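Local coordinates for protein TP_0956 (Treponema pallidum subsp. pallidum, PDB 3U64) that probably serves as the lipoprotein T-component of a TRAP transporter in the syphilis spirochaete, with an all-helical tetratricopeptide-like fold suited to binding partner proteins, at residues Asn254-Phe259 and His294-Phe299; Arg265-Asp270 and Arg287-Lys292; Val204-Tyr209 and Glu221-Ala226; Tyr196-Val201 and Tyr233-Asp238. All blocks are in the same frame, centred on the assembly; numbering follows the deposited sequence.

Overall arrangement
All four contacts join helices or loops in the C-terminal half of an all-helical chain. Interactions 1 and 2 share helix 256-268, interaction 2 being nested inside the chain loop that interaction 1 closes. Their centres are 14 Å apart and they touch, F259 CZ lying 3.7 Å from L291 O. Interactions 3 and 4 share helix 196-211, interaction 3 being nested inside the loop closed by interaction 4, with their centres 15 Å apart. The two pairs meet where I269 CD1 of interaction 2 packs 3.6 Å from D238 C of interaction 4. Bound sulfates, probably from the crystallisation liquor, lie at R289 and near Y233.

Interaction 1 (Asn254-Phe259 and His294-Phe299); sequences NNRAGF and HVQDFF
R256 crosses F299 with its CB, lies along V295 CG2 from CD to the guanidinium, and ends at Q296. Its CB stands over the face of the F299 ring, 3.9 Å from the centroid and almost on the ring normal, which is CH-pi geometry. CG is anti to the backbone N (chi1 161°), and a bend at chi2 then carries CD to V295 CG2, at 3.7 Å. NE stays by the same methyl and also has a long, weak ion pair with D260. The guanidinium rests one face on V295 CG2. At its edge NH1 donates to Q296 OE1 over 3.0 Å, with 156° at the hydrogen; the acceptor lies near the guanidinium plane, but the donor sits above the amide plane of Q296. A methyl on the face and an amide oxygen at the edge should together limit rotation of the group.

The edge of F299 is engaged too. It presents CE2 to the face of F259 in a T-shaped pair, centroids 5.0 Å apart and planes at 74°, while N254 OD1 approaches CD1 at 3.5 Å. V295 CG2 packs obliquely against F259 CE2 at 3.8 Å. At the start of helix 256-268, N255 is the N-cap, its OD1 accepting from G258 N, and N254 closes a Schellman motif ending the preceding helix. Thus the short C-terminal turn 295-298 folds back onto this helix junction: F259 reaches A246 and C250 of helix 240-250 and L291 of helix 278-293, and F298 and F299 both touch I251.

Interaction 2 (Arg265-Asp270 and Arg287-Lys292); sequences RALAID and RARWLK. With SO4 (sulfate ion), chain B.
L267 and A288 form the centre of this contact: L267 CD2 lies 3.9 Å from A288 CB, and A266 CB meets the same methyl at 4.1 Å. One alanine therefore receives two apolar neighbours; A266 and A288 are also the nearest CA pair of the two segments, 6.9 Å apart. The two branches of L267 divide the remaining contacts. CD1 touches the aliphatic CD of K292 at 3.8 Å, the two side chains running antiparallel alongside one another, whereas CD2 also lies near the guanidinium of R289.

The next shell is polar. K292 bends at chi3 and chi4 (84° and 74°), which turns NZ back to helix 256-268, where it forms salt bridges with D260 and D264. Two carboxylates nearby would favour the charged form of K292. R289 bends at chi3 and donates from NH1 to sulfate O1 at the guanidinium edge, though the detailed geometry is doubtful because R289 CD also lies only 2.9 Å from that oxygen. This sulfate probably came from the crystallisation liquor.

Further out, Q285 NE2 donates to the backbone oxygens of A266 and I269, tying the C-terminal end of helix 256-268 to helix 278-293. A266 and A288 also touch H242 and I243 of helix 240-250, respectively, and L263 packs on A288. Packing of successive helices through small and branched apolar side chains is consistent with the tetratricopeptide-like architecture of this TRAP T-component.

Interaction 3 (Val204-Tyr209 and Glu221-Ala226); sequences VLTKFY and EKAHTA
The ring of Y209 takes K222 on one face: CB lies 3.9 Å from the ring centroid and 21° off the normal, a CH-pi contact offset toward the rim. K222 runs extended beyond CG, so its CD also reaches the ring, 3.8 Å from CE1. At the ring edge, near its plane, A226 CB approaches CD2 at 4.4 Å, while F208 of the same helix turns its own edge to Y209 CE1.

These groups lie in an antiparallel helix pair, as expected of the helical hairpins in a tetratricopeptide-like fold. The axes of 204-209 and 221-226 come within 7.9 Å at a signed crossing angle of -165°. Small side chains accompany this close approach: T206 and A223 have CA atoms 4.5 Å apart, and A223 CB packs 3.7 Å from Y209 CB. L205 adds a looser touch on A226.

Beyond the pair, F208 is packed on V179 and V183 of helix 176-192, and A223 meets L249 of helix 240-250. The hydroxyl of T206 is buried but hydrogen-bonded to W202 O one turn back in its own helix. With chi1 at -59°, OG1 sits beside the backbone N, where it rests 3.5 Å from A226 CB.

Interaction 4 (Tyr196-Val201 and Tyr233-Asp238); sequences YQEGAV and YCSAHD
E198 and Y233 diverge: E198 follows the loop to S235, while the ring of Y233 leads away from the contact. The E198 side chain is extended beyond CG and runs along 233-238 until OE2 comes 3.3 Å from S235 CB. Y233 meets the other segment with its CB, 3.6 Å from G199 N, and with chi1 at -56° its ring continues past G199 CA obliquely toward P194 and S195. Behind these side chains the backbones are close: E198 CA lies 3.4 Å from Y233 O, and C234 CA makes a CA-H...O contact with E198 O at 3.5 Å. A water bridges the two segments, donating to E198 OE2 and to Y233 O.

The contact joins the beginning of helix 196-211 to the loop between helices 220-233 and 240-250, so it connects the start of one helix with the exit of the next. G199, with a positive phi of 77°, brings its backbone against Y233 CB.

Beyond C234 the loop turns sharply. S235 OG, anti to its own N, accepts from H237 N over 3.0 Å as an ST turn, inside a type I beta turn from S235 to D238. D238 then caps D240 N through OD1, while its OD2 accepts from H241 ND1 in helix 240-250.

Interaction 1 (Asn254-Phe259 and His294-Phe299)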
# COMPACT_ATOMS: atom_id res chain seq x y z
N ASN A 254 33.50 -19.99 13.69
CA ASN A 254 34.33 -18.91 14.23
C ASN A 254 35.43 -18.49 13.25
O ASN A 254 36.56 -18.20 13.66
CB ASN A 254 34.94 -19.35 15.57
CG ASN A 254 35.72 -18.24 16.24
OD1 ASN A 254 35.28 -17.09 16.30
ND2 ASN A 254 36.90 -18.58 16.76
N ASN A 255 35.11 -18.47 11.96
CA ASN A 255 36.04 -17.96 10.96
C ASN A 255 35.70 -16.52 10.59
O ASN A 255 35.04 -16.24 9.58
CB ASN A 255 36.05 -18.86 9.72
CG ASN A 255 37.05 -18.41 8.67
OD1 ASN A 255 37.82 -17.46 8.88
ND2 ASN A 255 37.07 -19.11 7.54
N ARG A 256 36.16 -15.59 11.42
CA ARG A 256 35.88 -14.18 11.20
C ARG A 256 36.57 -13.62 9.95
O ARG A 256 35.99 -12.82 9.23
CB ARG A 256 36.25 -13.35 12.42
CG ARG A 256 36.41 -11.89 12.08
CD ARG A 256 35.74 -11.01 13.09
NE ARG A 256 35.86 -9.62 12.71
CZ ARG A 256 35.70 -8.60 13.55
NH1 ARG A 256 35.41 -8.85 14.82
NH2 ARG A 256 35.83 -7.36 13.12
N ALA A 257 37.81 -14.04 9.72
CA ALA A 257 38.53 -13.68 8.50
C ALA A 257 37.71 -13.96 7.24
O ALA A 257 37.47 -13.06 6.45
CB ALA A 257 39.86 -14.41 8.43
N GLY A 258 37.29 -15.21 7.07
CA GLY A 258 36.49 -15.61 5.92
C GLY A 258 35.15 -14.89 5.84
O GLY A 258 34.72 -14.47 4.76
N PHE A 259 34.49 -14.76 6.98
CA PHE A 259 33.26 -13.97 7.11
C PHE A 259 33.45 -12.59 6.44
O PHE A 259 32.67 -12.20 5.57
CB PHE A 259 32.91 -13.87 8.60
CG PHE A 259 31.73 -12.96 8.93
CD1 PHE A 259 30.45 -13.48 9.11
CD2 PHE A 259 31.91 -11.60 9.13
CE1 PHE A 259 29.38 -12.67 9.45
CE2 PHE A 259 30.85 -10.77 9.46
CZ PHE A 259 29.57 -11.30 9.62
N HIS A 294 27.11 -5.95 12.48
CA HIS A 294 26.89 -6.77 13.66
C HIS A 294 27.91 -7.88 13.86
O HIS A 294 27.62 -8.88 14.53
CB HIS A 294 25.49 -7.36 13.62
CG HIS A 294 24.42 -6.38 13.95
ND1 HIS A 294 23.67 -6.45 15.10
CD2 HIS A 294 23.98 -5.28 13.29
CE1 HIS A 294 22.81 -5.45 15.13
NE2 HIS A 294 22.98 -4.73 14.04
N VAL A 295 29.10 -7.72 13.29
CA VAL A 295 30.08 -8.81 13.34
C VAL A 295 30.39 -9.23 14.79
O VAL A 295 30.53 -10.42 15.08
CB VAL A 295 31.37 -8.43 12.60
CG1 VAL A 295 31.92 -7.10 13.12
CG2 VAL A 295 32.40 -9.57 12.67
N GLN A 296 30.44 -8.25 15.69
CA GLN A 296 30.77 -8.49 17.10
C GLN A 296 29.77 -9.40 17.83
O GLN A 296 30.10 -9.99 18.86
CB GLN A 296 30.90 -7.15 17.84
CG GLN A 296 32.05 -6.28 17.34
CD GLN A 296 33.40 -6.87 17.68
OE1 GLN A 296 34.29 -6.94 16.84
NE2 GLN A 296 33.56 -7.31 18.93
N ASP A 297 28.56 -9.47 17.29
CA ASP A 297 27.51 -10.34 17.82
C ASP A 297 27.86 -11.80 17.58
O ASP A 297 27.43 -12.67 18.32
CB ASP A 297 26.16 -10.07 17.14
CG ASP A 297 25.62 -8.67 17.42
OD1 ASP A 297 26.37 -7.80 17.92
OD2 ASP A 297 24.42 -8.45 17.12
N PHE A 298 28.64 -12.05 16.53
CA PHE A 298 28.81 -13.42 16.03
C PHE A 298 30.17 -14.04 16.35
O PHE A 298 30.30 -15.27 16.36
CB PHE A 298 28.52 -13.48 14.51
CG PHE A 298 27.30 -12.72 14.12
CD1 PHE A 298 26.07 -13.02 14.68
CD2 PHE A 298 27.38 -11.68 13.21
CE1 PHE A 298 24.95 -12.31 14.34
CE2 PHE A 298 26.26 -10.95 12.86
CZ PHE A 298 25.04 -11.27 13.43
N PHE A 299 31.17 -13.21 16.63
CA PHE A 299 32.50 -13.72 16.98
C PHE A 299 33.03 -13.20 18.33
O PHE A 299 32.48 -12.24 18.89
CB PHE A 299 33.49 -13.41 15.86
CG PHE A 299 33.03 -13.90 14.52
CD1 PHE A 299 33.25 -15.21 14.14
CD2 PHE A 299 32.36 -13.05 13.65
CE1 PHE A 299 32.82 -15.67 12.90
CE2 PHE A 299 31.93 -13.50 12.41
CZ PHE A 299 32.16 -14.82 12.03

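Interaction 2 (Arg265-Asp270 and Arg287-Lys292)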
# COMPACT_ATOMS: atom_id res chain seq x y z
N ARG A 265 33.17 -9.45 -0.73
CA ARG A 265 32.84 -9.90 -2.07
C ARG A 265 31.36 -9.66 -2.41
O ARG A 265 31.06 -9.18 -3.49
CB ARG A 265 33.26 -11.36 -2.27
CG ARG A 265 34.77 -11.50 -2.37
CD ARG A 265 35.19 -12.89 -2.78
NE ARG A 265 35.08 -13.83 -1.68
CZ ARG A 265 36.12 -14.46 -1.12
NH1 ARG A 265 37.35 -14.25 -1.58
NH2 ARG A 265 35.91 -15.29 -0.11
N ALA A 266 30.45 -9.96 -1.48
CA ALA A 266 29.02 -9.66 -1.69
C ALA A 266 28.80 -8.18 -1.99
O ALA A 266 28.01 -7.83 -2.85
CB ALA A 266 28.18 -10.08 -0.48
N LEU A 267 29.51 -7.32 -1.27
CA LEU A 267 29.35 -5.87 -1.41
C LEU A 267 30.10 -5.25 -2.60
O LEU A 267 29.88 -4.09 -2.92
CB LEU A 267 29.75 -5.16 -0.11
CG LEU A 267 28.84 -5.52 1.08
CD1 LEU A 267 29.30 -4.86 2.37
CD2 LEU A 267 27.41 -5.16 0.77
N ALA A 268 31.01 -6.00 -3.22
CA ALA A 268 31.76 -5.46 -4.35
C ALA A 268 30.91 -5.48 -5.63
O ALA A 268 31.19 -4.77 -6.59
CB ALA A 268 33.08 -6.23 -4.55
N ILE A 269 29.86 -6.29 -5.62
CA ILE A 269 28.97 -6.39 -6.77
C ILE A 269 28.22 -5.07 -7.03
O ILE A 269 27.66 -4.45 -6.12
CB ILE A 269 27.99 -7.57 -6.62
CG1 ILE A 269 28.76 -8.90 -6.55
CG2 ILE A 269 26.95 -7.58 -7.76
CD1 ILE A 269 27.99 -10.01 -5.84
N ASP A 270 28.23 -4.65 -8.29
CA ASP A 270 27.54 -3.43 -8.67
C ASP A 270 26.16 -3.77 -9.25
O ASP A 270 26.06 -4.32 -10.37
CB ASP A 270 28.39 -2.61 -9.66
CG ASP A 270 27.68 -1.35 -10.13
OD1 ASP A 270 26.61 -1.03 -9.58
OD2 ASP A 270 28.21 -0.68 -11.06
N ARG A 287 21.46 -6.90 3.53
CA ARG A 287 21.70 -7.94 4.52
C ARG A 287 23.20 -8.12 4.87
O ARG A 287 23.56 -8.26 6.04
CB ARG A 287 21.09 -9.26 4.06
CG ARG A 287 21.35 -10.39 5.03
CD ARG A 287 20.06 -10.93 5.61
NE ARG A 287 20.35 -12.02 6.55
CZ ARG A 287 20.32 -11.90 7.87
NH1 ARG A 287 19.98 -10.74 8.43
NH2 ARG A 287 20.61 -12.94 8.63
N ALA A 288 24.07 -8.11 3.86
CA ALA A 288 25.52 -8.20 4.07
C ALA A 288 26.05 -6.99 4.84
O ALA A 288 26.89 -7.13 5.73
CB ALA A 288 26.25 -8.35 2.72
N ARG A 289 25.57 -5.80 4.51
CA ARG A 289 25.91 -4.61 5.28
C ARG A 289 25.54 -4.76 6.76
O ARG A 289 26.31 -4.39 7.65
CB ARG A 289 25.21 -3.39 4.70
CG ARG A 289 26.14 -2.32 4.18
CD ARG A 289 25.40 -1.37 3.24
NE ARG A 289 25.74 -1.65 1.85
CZ ARG A 289 24.86 -1.78 0.85
NH1 ARG A 289 23.56 -1.65 1.08
NH2 ARG A 289 25.28 -2.03 -0.38
N TRP A 290 24.35 -5.30 7.03
CA TRP A 290 23.91 -5.51 8.41
C TRP A 290 24.81 -6.53 9.14
O TRP A 290 25.21 -6.31 10.28
CB TRP A 290 22.47 -5.99 8.42
CG TRP A 290 21.91 -6.23 9.78
CD1 TRP A 290 21.34 -5.31 10.60
CD2 TRP A 290 21.83 -7.49 10.45
NE1 TRP A 290 20.92 -5.92 11.76
CE2 TRP A 290 21.21 -7.25 11.70
CE3 TRP A 290 22.23 -8.79 10.14
CZ2 TRP A 290 20.98 -8.27 12.63
CZ3 TRP A 290 22.01 -9.81 11.06
CH2 TRP A 290 21.38 -9.54 12.29
N LEU A 291 25.10 -7.64 8.48
CA LEU A 291 25.99 -8.64 9.04
C LEU A 291 27.33 -8.03 9.43
O LEU A 291 27.81 -8.24 10.55
CB LEU A 291 26.19 -9.80 8.06
CG LEU A 291 25.02 -10.78 7.92
CD1 LEU A 291 25.22 -11.71 6.73
CD2 LEU A 291 24.83 -11.58 9.21
N LYS A 292 27.94 -7.27 8.52
CA LYS A 292 29.20 -6.59 8.82
C LYS A 292 29.07 -5.68 10.05
O LYS A 292 29.92 -5.72 10.95
CB LYS A 292 29.75 -5.82 7.63
CG LYS A 292 30.32 -6.70 6.53
CD LYS A 292 31.10 -5.90 5.53
CE LYS A 292 32.53 -5.66 6.00
NZ LYS A 292 33.39 -6.89 5.90
S SO4 B . 21.71 0.22 4.05
O1 SO4 B . 22.74 -0.21 3.12
O2 SO4 B . 20.67 0.94 3.32
O3 SO4 B . 21.15 -0.96 4.70
O4 SO4 B . 22.29 1.09 5.07

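Interaction 3 (Val204-Tyr209 and Glu221-Ala226)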
# COMPACT_ATOMS: atom_id res chain seq x y z
N VAL A 204 19.79 -23.25 -0.52
CA VAL A 204 18.85 -23.52 0.57
C VAL A 204 19.31 -24.73 1.40
O VAL A 204 19.19 -24.72 2.61
CB VAL A 204 17.42 -23.71 0.06
CG1 VAL A 204 16.50 -24.05 1.20
CG2 VAL A 204 16.95 -22.45 -0.65
N LEU A 205 19.86 -25.75 0.74
CA LEU A 205 20.32 -26.94 1.47
C LEU A 205 21.51 -26.61 2.38
O LEU A 205 21.62 -27.13 3.50
CB LEU A 205 20.66 -28.10 0.52
CG LEU A 205 19.44 -28.80 -0.08
CD1 LEU A 205 19.83 -29.82 -1.16
CD2 LEU A 205 18.64 -29.44 1.05
N THR A 206 22.41 -25.77 1.88
CA THR A 206 23.57 -25.38 2.69
C THR A 206 23.07 -24.76 3.98
O THR A 206 23.47 -25.15 5.07
CB THR A 206 24.46 -24.37 1.96
OG1 THR A 206 24.91 -24.94 0.72
CG2 THR A 206 25.70 -24.00 2.83
N LYS A 207 22.15 -23.82 3.84
CA LYS A 207 21.59 -23.14 4.99
C LYS A 207 20.86 -24.10 5.92
O LYS A 207 21.04 -24.03 7.13
CB LYS A 207 20.69 -21.98 4.55
CG LYS A 207 21.47 -20.90 3.84
CD LYS A 207 20.69 -19.59 3.66
CE LYS A 207 19.72 -19.68 2.51
NZ LYS A 207 19.02 -18.37 2.30
N PHE A 208 20.09 -25.03 5.37
CA PHE A 208 19.40 -25.97 6.23
C PHE A 208 20.39 -26.82 7.02
O PHE A 208 20.30 -26.90 8.25
CB PHE A 208 18.44 -26.90 5.46
CG PHE A 208 17.92 -28.06 6.30
CD1 PHE A 208 16.80 -27.90 7.13
CD2 PHE A 208 18.57 -29.28 6.29
CE1 PHE A 208 16.33 -28.96 7.94
CE2 PHE A 208 18.11 -30.35 7.08
CZ PHE A 208 16.99 -30.19 7.90
N TYR A 209 21.33 -27.45 6.32
CA TYR A 209 22.26 -28.39 6.98
C TYR A 209 23.07 -27.71 8.04
O TYR A 209 23.32 -28.28 9.08
CB TYR A 209 23.19 -29.06 5.97
CG TYR A 209 22.48 -30.03 5.08
CD1 TYR A 209 21.53 -30.89 5.61
CD2 TYR A 209 22.73 -30.06 3.72
CE1 TYR A 209 20.85 -31.78 4.79
CE2 TYR A 209 22.06 -30.93 2.90
CZ TYR A 209 21.12 -31.79 3.43
OH TYR A 209 20.46 -32.65 2.60
N GLU A 221 29.30 -31.24 7.52
CA GLU A 221 29.93 -31.89 6.39
C GLU A 221 28.96 -31.82 5.22
O GLU A 221 29.34 -31.47 4.11
CB GLU A 221 30.29 -33.34 6.73
CG GLU A 221 31.19 -34.02 5.70
CD GLU A 221 31.41 -35.51 5.98
OE1 GLU A 221 31.65 -35.88 7.15
OE2 GLU A 221 31.34 -36.31 5.02
N LYS A 222 27.70 -32.13 5.49
CA LYS A 222 26.65 -32.01 4.49
C LYS A 222 26.56 -30.58 3.99
O LYS A 222 26.45 -30.34 2.79
CB LYS A 222 25.29 -32.41 5.06
CG LYS A 222 25.09 -33.89 5.24
CD LYS A 222 23.67 -34.20 5.70
CE LYS A 222 23.38 -35.70 5.64
NZ LYS A 222 21.97 -36.02 5.98
N ALA A 223 26.62 -29.62 4.91
CA ALA A 223 26.49 -28.23 4.52
C ALA A 223 27.60 -27.81 3.57
O ALA A 223 27.36 -27.08 2.60
CB ALA A 223 26.45 -27.32 5.75
N HIS A 224 28.82 -28.26 3.84
CA HIS A 224 29.98 -27.91 3.01
C HIS A 224 29.92 -28.49 1.61
O HIS A 224 30.26 -27.82 0.63
CB HIS A 224 31.29 -28.34 3.69
CG HIS A 224 31.73 -27.41 4.77
ND1 HIS A 224 31.27 -27.50 6.07
CD2 HIS A 224 32.58 -26.36 4.75
CE1 HIS A 224 31.82 -26.55 6.80
NE2 HIS A 224 32.62 -25.84 6.03
N THR A 225 29.49 -29.75 1.51
CA THR A 225 29.33 -30.40 0.22
C THR A 225 28.24 -29.71 -0.61
O THR A 225 28.39 -29.53 -1.83
CB THR A 225 29.00 -31.89 0.39
OG1 THR A 225 30.12 -32.55 1.02
CG2 THR A 225 28.70 -32.54 -0.96
N ALA A 226 27.15 -29.32 0.04
CA ALA A 226 26.10 -28.60 -0.66
C ALA A 226 26.66 -27.26 -1.18
O ALA A 226 26.44 -26.90 -2.34
CB ALA A 226 24.88 -28.39 0.25

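Interaction 4 (Tyr196-Val201 and Tyr233-Asp238)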
# COMPACT_ATOMS: atom_id res chain seq x y z
N TYR A 196 19.92 -26.27 -11.50
CA TYR A 196 18.72 -25.41 -11.48
C TYR A 196 18.88 -23.99 -10.88
O TYR A 196 19.38 -23.82 -9.77
CB TYR A 196 17.59 -26.13 -10.77
CG TYR A 196 16.29 -25.38 -10.81
CD1 TYR A 196 15.55 -25.30 -11.98
CD2 TYR A 196 15.78 -24.77 -9.66
CE1 TYR A 196 14.35 -24.62 -12.03
CE2 TYR A 196 14.58 -24.09 -9.69
CZ TYR A 196 13.87 -24.02 -10.88
OH TYR A 196 12.67 -23.34 -10.93
N GLN A 197 18.43 -22.98 -11.62
CA GLN A 197 18.58 -21.58 -11.20
C GLN A 197 19.97 -21.33 -10.61
O GLN A 197 20.08 -20.95 -9.44
CB GLN A 197 17.53 -21.20 -10.17
CG GLN A 197 16.10 -21.45 -10.60
CD GLN A 197 15.50 -20.31 -11.39
OE1 GLN A 197 16.20 -19.62 -12.13
NE2 GLN A 197 14.20 -20.09 -11.23
N GLU A 198 21.01 -21.58 -11.39
CA GLU A 198 22.37 -21.31 -10.94
C GLU A 198 22.65 -21.88 -9.54
O GLU A 198 23.28 -21.22 -8.71
CB GLU A 198 22.62 -19.79 -10.98
CG GLU A 198 22.39 -19.20 -12.37
CD GLU A 198 22.55 -17.69 -12.41
OE1 GLU A 198 21.60 -16.97 -12.01
OE2 GLU A 198 23.64 -17.21 -12.84
N GLY A 199 22.18 -23.10 -9.30
CA GLY A 199 22.44 -23.79 -8.05
C GLY A 199 21.62 -23.34 -6.85
O GLY A 199 22.00 -23.61 -5.71
N ALA A 200 20.48 -22.68 -7.08
CA ALA A 200 19.66 -22.16 -5.98
C ALA A 200 19.26 -23.21 -4.92
O ALA A 200 19.12 -22.88 -3.73
CB ALA A 200 18.42 -21.48 -6.53
N VAL A 201 19.05 -24.45 -5.35
CA VAL A 201 18.67 -25.52 -4.43
C VAL A 201 19.79 -25.79 -3.41
O VAL A 201 19.54 -25.96 -2.22
CB VAL A 201 18.32 -26.83 -5.14
CG1 VAL A 201 17.63 -27.80 -4.17
CG2 VAL A 201 17.43 -26.55 -6.34
N TYR A 233 27.82 -23.65 -9.92
CA TYR A 233 26.73 -23.16 -10.75
C TYR A 233 26.40 -21.68 -10.60
O TYR A 233 25.73 -21.12 -11.46
CB TYR A 233 25.46 -23.97 -10.48
CG TYR A 233 25.64 -25.46 -10.67
CD1 TYR A 233 25.84 -26.00 -11.94
CD2 TYR A 233 25.61 -26.33 -9.60
CE1 TYR A 233 26.00 -27.36 -12.13
CE2 TYR A 233 25.77 -27.69 -9.77
CZ TYR A 233 25.96 -28.20 -11.05
OH TYR A 233 26.13 -29.57 -11.23
N CYS A 234 26.87 -21.07 -9.51
CA CYS A 234 26.40 -19.73 -9.16
C CYS A 234 27.11 -18.64 -9.94
O CYS A 234 28.20 -18.83 -10.45
CB CYS A 234 26.53 -19.48 -7.65
SG CYS A 234 28.25 -19.55 -7.05
N SER A 235 26.47 -17.47 -10.01
CA SER A 235 27.01 -16.32 -10.72
C SER A 235 27.94 -15.46 -9.88
O SER A 235 27.73 -15.25 -8.67
CB SER A 235 25.85 -15.45 -11.23
OG SER A 235 26.33 -14.32 -11.94
N ALA A 236 28.97 -14.93 -10.53
CA ALA A 236 29.85 -13.92 -9.96
C ALA A 236 29.07 -12.65 -9.55
O ALA A 236 29.54 -11.88 -8.72
CB ALA A 236 30.95 -13.55 -10.96
N HIS A 237 27.91 -12.44 -10.17
CA HIS A 237 27.07 -11.27 -9.88
C HIS A 237 26.11 -11.57 -8.74
O HIS A 237 25.25 -10.74 -8.40
CB HIS A 237 26.24 -10.88 -11.11
CG HIS A 237 27.05 -10.28 -12.21
ND1 HIS A 237 27.31 -10.93 -13.40
CD2 HIS A 237 27.67 -9.07 -12.30
CE1 HIS A 237 28.04 -10.16 -14.18
NE2 HIS A 237 28.28 -9.03 -13.54
N ASP A 238 26.23 -12.76 -8.16
CA ASP A 238 25.34 -13.17 -7.09
C ASP A 238 25.97 -12.94 -5.71
O ASP A 238 27.03 -13.49 -5.42
CB ASP A 238 24.97 -14.65 -7.24
CG ASP A 238 24.21 -15.17 -6.03
OD1 ASP A 238 23.39 -14.40 -5.47
OD2 ASP A 238 24.45 -16.34 -5.63
O HOH W 1 25.98 -18.75 -13.45